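Erythrocyte binding antigen 140 (Plasmodium falciparum, PDB 4GF2) is an erythrocyte-binding adhesin of the malaria parasite whose tandem Duffy-binding-like domains, the part in this model, probably bind a sialylated host receptor, glycophorin C, during red-cell invasion. Local coordinates at residues S20-C25 with V36-I41; I32-P37 with D104-G109; L43-F48 with S95-S100. The protein carries 3 engineered substitutions. All blocks are in the same frame, centred on the assembly; numbering follows the deposited sequence.

Contact 1: residues S20-C25 with V36-I41; sequences SIKWIC and VPDRKI
W23 lays its indole across P37, and this is the main apolar contact between the two strands of the domain's beta hairpin. CG of W23, beside the backbone N (chi1 -73°), swings the ring there. CB of P37 sits 3.6 Å from the centroid of the six-membered ring of W23 and 8° off its normal, a CH-pi contact, while CD of P37 lies 3.4 Å from CZ3 of W23. The ring's NH points elsewhere, to N186 of helix 175-202.

Backbone bonds tie the strands. I24 and V36 form an antiparallel hydrogen-bonded pair, with I24 N to V36 O at 2.9 Å and V36 N to I24 O at 3.0 Å. W23 and P37 follow as the non-hydrogen-bonded pair. One step on, D38 N of helix 38-41 donates to K22 O (3.1 Å, 163°).

CG of K22 passes 3.7 Å from CB of D38. Water 1 bridges S20 O and D38 OD2, giving to both, and R18 forms a salt bridge with the same carboxylate oxygen.

The hairpin hands over directly into a helix: proline suits the pair needing no NH, and D38 gives its NH to K22 O, just before the strand, while an arginine and water hold its carboxylate.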
loop_
_atom_site.group_PDB
_atom_site.type_symbol
_atom_site.label_atom_id
_atom_site.label_comp_id
_atom_site.label_asym_id
_atom_site.label_seq_id
_atom_site.Cartn_x
_atom_site.Cartn_y
_atom_site.Cartn_z
ATOM N N SER A 20 4.924 20.592 19.447
ATOM C CA SER A 20 4.737 19.192 19.089
ATOM C C SER A 20 5.619 18.297 19.949
ATOM O O SER A 20 6.731 18.675 20.311
ATOM C CB SER A 20 5.059 18.971 17.614
ATOM O OG SER A 20 4.183 19.717 16.791
ATOM N N ILE A 21 5.108 17.117 20.284
ATOM C CA ILE A 21 5.863 16.135 21.050
ATOM C C ILE A 21 6.440 15.086 20.100
ATOM O O ILE A 21 5.697 14.332 19.475
ATOM C CB ILE A 21 4.970 15.441 22.097
ATOM C CG1 ILE A 21 4.370 16.475 23.055
ATOM C CG2 ILE A 21 5.768 14.416 22.879
ATOM C CD1 ILE A 21 3.344 15.901 24.027
ATOM N N LYS A 22 7.764 15.043 19.989
ATOM C CA LYS A 22 8.413 14.114 19.066
ATOM C C LYS A 22 9.664 13.492 19.683
ATOM O O LYS A 22 10.229 14.020 20.643
ATOM C CB LYS A 22 8.774 14.827 17.761
ATOM C CG LYS A 22 9.725 15.995 17.948
ATOM C CD LYS A 22 9.821 16.866 16.703
ATOM C CE LYS A 22 10.705 16.245 15.644
ATOM N NZ LYS A 22 10.884 17.159 14.480
ATOM N N TRP A 23 10.086 12.362 19.123
ATOM C CA TRP A 23 11.295 11.687 19.572
ATOM C C TRP A 23 12.241 11.489 18.399
ATOM O O TRP A 23 11.865 10.929 17.369
ATOM C CB TRP A 23 10.948 10.346 20.218
ATOM C CG TRP A 23 10.328 10.489 21.575
ATOM C CD1 TRP A 23 9.062 10.913 21.857
ATOM C CD2 TRP A 23 10.947 10.210 22.837
ATOM N NE1 TRP A 23 8.852 10.916 23.216
ATOM C CE2 TRP A 23 9.995 10.488 23.842
ATOM C CE3 TRP A 23 12.211 9.752 23.216
ATOM C CZ2 TRP A 23 10.267 10.322 25.201
ATOM C CZ3 TRP A 23 12.480 9.584 24.567
ATOM C CH2 TRP A 23 11.512 9.871 25.543
ATOM N N ILE A 24 13.473 11.959 18.557
ATOM C CA ILE A 24 14.434 11.932 17.468
ATOM C C ILE A 24 15.513 10.894 17.733
ATOM O O ILE A 24 16.207 10.940 18.750
ATOM C CB ILE A 24 15.073 13.315 17.261
ATOM C CG1 ILE A 24 13.986 14.351 16.967
ATOM C CG2 ILE A 24 16.064 13.277 16.112
ATOM C CD1 ILE A 24 14.099 15.604 17.806
ATOM N N CYS A 25 15.642 9.952 16.810
ATOM C CA CYS A 25 16.621 8.886 16.942
ATOM C C CYS A 25 17.846 9.161 16.082
ATOM O O CYS A 25 17.726 9.491 14.904
ATOM C CB CYS A 25 15.991 7.546 16.567
ATOM S SG CYS A 25 14.583 7.104 17.616
ATOM N N VAL A 36 15.991 10.494 21.676
ATOM C CA VAL A 36 15.898 11.589 22.624
ATOM C C VAL A 36 14.606 12.378 22.416
ATOM O O VAL A 36 14.206 12.634 21.283
ATOM C CB VAL A 36 17.092 12.540 22.465
ATOM C CG1 VAL A 36 17.039 13.644 23.505
ATOM C CG2 VAL A 36 18.395 11.766 22.575
ATOM N N PRO A 37 13.944 12.764 23.514
ATOM C CA PRO A 37 12.736 13.582 23.377
ATOM C C PRO A 37 13.081 15.033 23.059
ATOM O O PRO A 37 14.075 15.557 23.561
ATOM C CB PRO A 37 12.085 13.471 24.758
ATOM C CG PRO A 37 13.220 13.236 25.690
ATOM C CD PRO A 37 14.246 12.448 24.922
ATOM N N ASP A 38 12.272 15.673 22.227
ATOM C CA ASP A 38 12.523 17.057 21.858
ATOM C C ASP A 38 12.544 17.935 23.112
ATOM O O ASP A 38 13.234 18.955 23.162
ATOM C CB ASP A 38 11.460 17.543 20.874
ATOM C CG ASP A 38 11.948 18.685 20.007
ATOM O OD1 ASP A 38 13.173 18.784 19.797
ATOM O OD2 ASP A 38 11.108 19.478 19.531
ATOM N N ARG A 39 11.795 17.528 24.130
ATOM C CA ARG A 39 11.777 18.269 25.383
ATOM C C ARG A 39 13.190 18.369 25.950
ATOM O O ARG A 39 13.585 19.411 26.469
ATOM C CB ARG A 39 10.847 17.609 26.401
ATOM C CG ARG A 39 10.807 18.340 27.747
ATOM C CD ARG A 39 10.227 17.472 28.852
ATOM N NE ARG A 39 10.798 16.130 28.835
ATOM C CZ ARG A 39 12.021 15.821 29.254
ATOM N NH1 ARG A 39 12.830 16.754 29.735
ATOM N NH2 ARG A 39 12.435 14.565 29.186
ATOM N N LYS A 40 13.947 17.280 25.848
ATOM C CA LYS A 40 15.326 17.253 26.324
ATOM C C LYS A 40 16.238 18.069 25.409
ATOM O O LYS A 40 17.125 18.778 25.874
ATOM C CB LYS A 40 15.833 15.812 26.414
ATOM C CG LYS A 40 17.312 15.692 26.766
ATOM C CD LYS A 40 17.605 16.320 28.124
ATOM C CE LYS A 40 19.014 15.995 28.611
ATOM N NZ LYS A 40 20.071 16.619 27.768
ATOM N N ILE A 41 16.017 17.965 24.107
ATOM C CA ILE A 41 16.797 18.730 23.141
ATOM C C ILE A 41 16.713 20.228 23.431
ATOM O O ILE A 41 17.698 20.951 23.276
ATOM C CB ILE A 41 16.336 18.441 21.699
ATOM C CG1 ILE A 41 16.748 17.024 21.300
ATOM C CG2 ILE A 41 16.935 19.443 20.715
ATOM C CD1 ILE A 41 16.125 16.551 20.021
HETATM O O HOH W 1 8.791 18.993 18.694
HETATM O O HOH W 2 9.455 16.095 23.262
#

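Contact 2: residues I32-P37 with D104-G109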
loop_
_atom_site.group_PDB
_atom_site.type_symbol
_atom_site.label_atom_id
_atom_site.label_comp_id
_atom_site.label_asym_id
_atom_site.label_seq_id
_atom_site.Cartn_x
_atom_site.Cartn_y
_atom_site.Cartn_z
ATOM N N ILE A 32 26.034 3.734 18.534
ATOM C CA ILE A 32 24.845 3.299 19.257
ATOM C C ILE A 32 23.676 4.227 18.955
ATOM O O ILE A 32 23.805 5.448 19.049
ATOM C CB ILE A 32 25.086 3.296 20.780
ATOM C CG1 ILE A 32 26.206 2.319 21.145
ATOM C CG2 ILE A 32 23.808 2.944 21.531
ATOM C CD1 ILE A 32 25.885 0.873 20.837
ATOM N N THR A 33 22.536 3.648 18.588
ATOM C CA THR A 33 21.324 4.428 18.359
ATOM C C THR A 33 20.639 4.771 19.682
ATOM O O THR A 33 20.514 3.923 20.566
ATOM C CB THR A 33 20.323 3.672 17.461
ATOM O OG1 THR A 33 20.856 3.548 16.140
ATOM C CG2 THR A 33 18.995 4.412 17.386
ATOM N N VAL A 34 20.207 6.023 19.807
ATOM C CA VAL A 34 19.407 6.461 20.946
ATOM C C VAL A 34 18.254 7.338 20.468
ATOM O O VAL A 34 18.346 7.975 19.420
ATOM C CB VAL A 34 20.242 7.263 21.971
ATOM C CG1 VAL A 34 21.251 6.365 22.665
ATOM C CG2 VAL A 34 20.935 8.442 21.299
ATOM N N CYS A 35 17.173 7.362 21.245
ATOM C CA CYS A 35 16.015 8.192 20.942
ATOM C C CYS A 35 15.822 9.228 22.038
ATOM O O CYS A 35 15.516 8.888 23.181
ATOM C CB CYS A 35 14.754 7.337 20.819
ATOM S SG CYS A 35 14.765 6.194 19.423
ATOM N N VAL A 36 15.991 10.494 21.676
ATOM C CA VAL A 36 15.898 11.589 22.624
ATOM C C VAL A 36 14.606 12.378 22.416
ATOM O O VAL A 36 14.206 12.634 21.283
ATOM C CB VAL A 36 17.092 12.540 22.465
ATOM C CG1 VAL A 36 17.039 13.644 23.505
ATOM C CG2 VAL A 36 18.395 11.766 22.575
ATOM N N PRO A 37 13.944 12.764 23.514
ATOM C CA PRO A 37 12.736 13.582 23.377
ATOM C C PRO A 37 13.081 15.033 23.059
ATOM O O PRO A 37 14.075 15.557 23.561
ATOM C CB PRO A 37 12.085 13.471 24.758
ATOM C CG PRO A 37 13.220 13.236 25.690
ATOM C CD PRO A 37 14.246 12.448 24.922
ATOM N N ASP A 104 24.583 10.868 33.438
ATOM C CA ASP A 104 23.678 9.807 33.004
ATOM C C ASP A 104 22.740 10.343 31.927
ATOM O O ASP A 104 21.546 10.526 32.158
ATOM C CB ASP A 104 22.881 9.257 34.188
ATOM C CG ASP A 104 21.910 8.163 33.779
ATOM O OD1 ASP A 104 22.167 7.487 32.763
ATOM O OD2 ASP A 104 20.883 7.982 34.471
ATOM N N ASP A 105 23.293 10.592 30.746
ATOM C CA ASP A 105 22.548 11.240 29.676
ATOM C C ASP A 105 22.815 10.579 28.328
ATOM O O ASP A 105 23.966 10.416 27.923
ATOM C CB ASP A 105 22.931 12.716 29.607
ATOM C CG ASP A 105 21.963 13.530 28.777
ATOM O OD1 ASP A 105 21.089 12.926 28.120
ATOM O OD2 ASP A 105 22.078 14.775 28.780
ATOM N N MET A 106 21.745 10.199 27.638
ATOM C CA MET A 106 21.856 9.613 26.305
ATOM C C MET A 106 21.880 10.696 25.225
ATOM O O MET A 106 22.359 10.465 24.114
ATOM C CB MET A 106 20.695 8.651 26.053
ATOM C CG MET A 106 20.777 7.366 26.860
ATOM S SD MET A 106 19.223 6.453 26.891
ATOM C CE MET A 106 18.258 7.466 28.006
ATOM N N ASP A 107 21.360 11.875 25.562
ATOM C CA ASP A 107 21.356 13.018 24.651
ATOM C C ASP A 107 22.777 13.549 24.469
ATOM O O ASP A 107 23.559 13.581 25.416
ATOM C CB ASP A 107 20.431 14.108 25.204
ATOM C CG ASP A 107 20.421 15.367 24.354
ATOM O OD1 ASP A 107 20.593 15.276 23.119
ATOM O OD2 ASP A 107 20.228 16.455 24.937
ATOM N N PHE A 108 23.110 13.959 23.247
ATOM C CA PHE A 108 24.478 14.359 22.928
ATOM C C PHE A 108 24.524 15.419 21.830
ATOM O O PHE A 108 23.498 15.798 21.269
ATOM C CB PHE A 108 25.273 13.139 22.469
ATOM C CG PHE A 108 24.899 12.660 21.095
ATOM C CD1 PHE A 108 23.788 11.854 20.904
ATOM C CD2 PHE A 108 25.653 13.025 19.992
ATOM C CE1 PHE A 108 23.443 11.414 19.638
ATOM C CE2 PHE A 108 25.313 12.589 18.725
ATOM C CZ PHE A 108 24.207 11.783 18.548
ATOM N N GLY A 109 25.732 15.883 21.522
ATOM C CA GLY A 109 25.933 16.887 20.493
ATOM C C GLY A 109 25.376 18.248 20.862
ATOM O O GLY A 109 24.761 18.417 21.914
#
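F108 presents the edge of its ring to V34: CG2 of V34 lies near the ring plane, 4.2 Å from CE1 of F108. Neither face of the phenyl meets the strand. CG1 of V36 lies over one face of the D107 carboxylate, 3.9 Å from CG of D107.

The valine methyls also meet backbone and CB atoms of the loop. V34 crosses M106 at a slant, its CG1 4.1 Å from CB of M106 and its CG2 3.7 Å from the M106 carbonyl O. V36 holds CG1 anti to the backbone N (chi1 -177°), which lays both methyls on D107: CG1 is 3.8 Å from CB of D107 and CG2 3.8 Å from its CA. An Asx turn shapes the loop, D107 N donating to D105 OD1 (2.8 Å) from above the carboxylate plane.

The acids have further partners: OD2 of D107 takes the hydroxyl of T112 and a salt bridge from K40, which reaches D105 as well. The loop 104-109, linking helices 83-101 and 110-127, packs on the side of strand 33-37 that carries V34 and V36. W179 of helix 175-202 touches both V36 and M106, and L239 of helix 213-242 packs on V34.

Contact 3: residues L43-F48 with S95-S100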
loop_
_atom_site.group_PDB
_atom_site.type_symbol
_atom_site.label_atom_id
_atom_site.label_comp_id
_atom_site.label_asym_id
_atom_site.label_seq_id
_atom_site.Cartn_x
_atom_site.Cartn_y
_atom_site.Cartn_z
ATOM N N LEU A 43 15.882 21.614 26.401
ATOM C CA LEU A 43 16.078 21.920 27.811
ATOM C C LEU A 43 16.825 23.242 27.947
ATOM O O LEU A 43 17.799 23.485 27.238
ATOM C CB LEU A 43 16.865 20.800 28.491
ATOM C CG LEU A 43 16.920 20.863 30.020
ATOM C CD1 LEU A 43 15.560 20.532 30.637
ATOM C CD2 LEU A 43 18.003 19.934 30.563
ATOM N N CYS A 44 16.361 24.096 28.853
ATOM C CA CYS A 44 16.913 25.440 28.982
ATOM C C CYS A 44 18.283 25.426 29.657
ATOM O O CYS A 44 18.380 25.301 30.872
ATOM C CB CYS A 44 15.957 26.328 29.774
ATOM S SG CYS A 44 16.545 28.018 29.971
ATOM N N ILE A 45 19.337 25.567 28.858
ATOM C CA ILE A 45 20.701 25.512 29.374
ATOM C C ILE A 45 21.605 26.626 28.840
ATOM O O ILE A 45 22.723 26.803 29.318
ATOM C CB ILE A 45 21.343 24.158 29.034
ATOM C CG1 ILE A 45 21.457 23.999 27.516
ATOM C CG2 ILE A 45 20.519 23.033 29.628
ATOM C CD1 ILE A 45 22.069 22.690 27.084
ATOM N N ALA A 46 21.118 27.376 27.857
ATOM C CA ALA A 46 21.910 28.421 27.219
ATOM C C ALA A 46 22.543 29.365 28.237
ATOM O O ALA A 46 23.675 29.813 28.056
ATOM C CB ALA A 46 21.046 29.212 26.248
ATOM N N ASN A 47 21.815 29.669 29.305
ATOM C CA ASN A 47 22.285 30.650 30.278
ATOM C C ASN A 47 23.631 30.286 30.888
ATOM O O ASN A 47 24.412 31.167 31.243
ATOM C CB ASN A 47 21.242 30.868 31.372
ATOM C CG ASN A 47 19.978 31.500 30.837
ATOM O OD1 ASN A 47 19.963 32.684 30.494
ATOM N ND2 ASN A 47 18.909 30.715 30.752
ATOM N N PHE A 48 23.903 28.991 31.001
ATOM C CA PHE A 48 25.198 28.531 31.490
ATOM C C PHE A 48 26.339 29.076 30.626
ATOM O O PHE A 48 27.424 29.364 31.129
ATOM C CB PHE A 48 25.255 27.004 31.508
ATOM C CG PHE A 48 24.489 26.381 32.635
ATOM C CD1 PHE A 48 24.892 26.567 33.948
ATOM C CD2 PHE A 48 23.374 25.597 32.385
ATOM C CE1 PHE A 48 24.193 25.992 34.992
ATOM C CE2 PHE A 48 22.672 25.019 33.425
ATOM C CZ PHE A 48 23.083 25.215 34.731
ATOM N N SER A 95 14.327 16.078 36.080
ATOM C CA SER A 95 15.102 14.853 36.143
ATOM C C SER A 95 16.261 14.888 35.154
ATOM O O SER A 95 17.344 14.389 35.448
ATOM C CB SER A 95 14.206 13.650 35.861
ATOM O OG SER A 95 13.150 13.590 36.798
ATOM N N ASP A 96 16.035 15.479 33.984
ATOM C CA ASP A 96 17.085 15.589 32.976
ATOM C C ASP A 96 18.160 16.585 33.399
ATOM O O ASP A 96 19.337 16.397 33.090
ATOM C CB ASP A 96 16.505 15.974 31.616
ATOM C CG ASP A 96 15.917 14.787 30.876
ATOM O OD1 ASP A 96 16.437 13.668 31.049
ATOM O OD2 ASP A 96 14.939 14.972 30.123
ATOM N N PHE A 97 17.763 17.640 34.105
ATOM C CA PHE A 97 18.744 18.547 34.697
ATOM C C PHE A 97 19.671 17.753 35.610
ATOM O O PHE A 97 20.889 17.932 35.583
ATOM C CB PHE A 97 18.072 19.669 35.495
ATOM C CG PHE A 97 17.599 20.824 34.652
ATOM C CD1 PHE A 97 18.491 21.544 33.876
ATOM C CD2 PHE A 97 16.263 21.205 34.657
ATOM C CE1 PHE A 97 18.055 22.612 33.104
ATOM C CE2 PHE A 97 15.826 22.270 33.893
ATOM C CZ PHE A 97 16.723 22.974 33.114
ATOM N N ARG A 98 19.084 16.867 36.409
ATOM C CA ARG A 98 19.854 16.038 37.330
ATOM C C ARG A 98 20.757 15.070 36.582
ATOM O O ARG A 98 21.961 15.001 36.833
ATOM C CB ARG A 98 18.915 15.239 38.232
ATOM C CG ARG A 98 19.627 14.230 39.126
ATOM C CD ARG A 98 18.633 13.419 39.934
ATOM N NE ARG A 98 19.292 12.422 40.773
ATOM C CZ ARG A 98 19.509 11.155 40.426
ATOM N NH1 ARG A 98 19.119 10.692 39.245
ATOM N NH2 ARG A 98 20.120 10.340 41.272
ATOM N N ASN A 99 20.164 14.319 35.660
ATOM C CA ASN A 99 20.870 13.224 35.008
ATOM C C ASN A 99 21.920 13.674 33.995
ATOM O O ASN A 99 22.929 13.004 33.811
ATOM C CB ASN A 99 19.867 12.264 34.374
ATOM C CG ASN A 99 19.139 11.429 35.410
ATOM O OD1 ASN A 99 19.624 11.261 36.526
ATOM N ND2 ASN A 99 17.981 10.898 35.046
ATOM N N SER A 100 21.691 14.807 33.343
ATOM C CA SER A 100 22.692 15.359 32.438
ATOM C C SER A 100 23.804 16.035 33.232
ATOM O O SER A 100 24.886 16.307 32.705
ATOM C CB SER A 100 22.055 16.358 31.472
ATOM O OG SER A 100 21.485 17.451 32.168
#
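L43 lies over one face of the F97 ring. Its CD1 stands 3.9 Å from the F97 ring centroid and 21° off the normal, a CH-pi contact displaced toward the rim, and the same methyl comes to 3.7 Å from CZ of F97. The second branch works on the other part of the ring, CD2 of L43 lying 3.7 Å from CE1 of F97. With CG anti to the backbone N (chi1 -169°), the leucine carries its fork out to the phenyl, so that both methyls and CG meet ring carbons. CD2 of L43 also reaches CB of D96, more loosely, at 4.4 Å. I45 adds its CG2, 4.3 Å from CE1 of F97, in an oblique approach.

The polar part of this contact is a carbonyl at the ring edge: C44 O lies in the plane of F97, 3.5 Å from CE1 of F97. An oxygen in that place would face the partly positive rim of the aromatic ring, probably a mildly favourable fit.

These residues lie in the helical Duffy-binding-like fold, where a cysteine-pinned loop is laid against long helices. C44 is disulfide-bonded to C14 of helix 4-14, and V67 of helix 56-78 also touches F97. Helix 110-127 also meets this segment, V115 touching both I45 and F48.

Hydrogen bonding on the helix 83-101 side is internal or directed elsewhere. D96 O receives two donors from S100, its backbone N at 2.9 Å and OG at 2.6 Å, arriving from opposite faces of the carbonyl plane. The D96 carboxylate forms a salt bridge with R39 and accepts hydrogen bonds from Q175 and W179.

Overall arrangement
All three contacts lie on the same side of the chain's centre. Contacts 2 and 3 are buried, whereas contact 1 is partly buried, with an exposed end where waters take part. Contacts 1 and 2 share V36 and P37 and so use strand 33-37 from two directions: its hairpin partner through backbone bonds, the 104-109 loop through side chains. They are also joined by the C25-C35 disulfide. Contact 3 is aromatic and aliphatic, set between a loop and helix 83-101. Salt bridges from helix 38-41 reach both other contacts, and D104 N probably hydrogen-bonds N99 O, joining contacts 2 and 3.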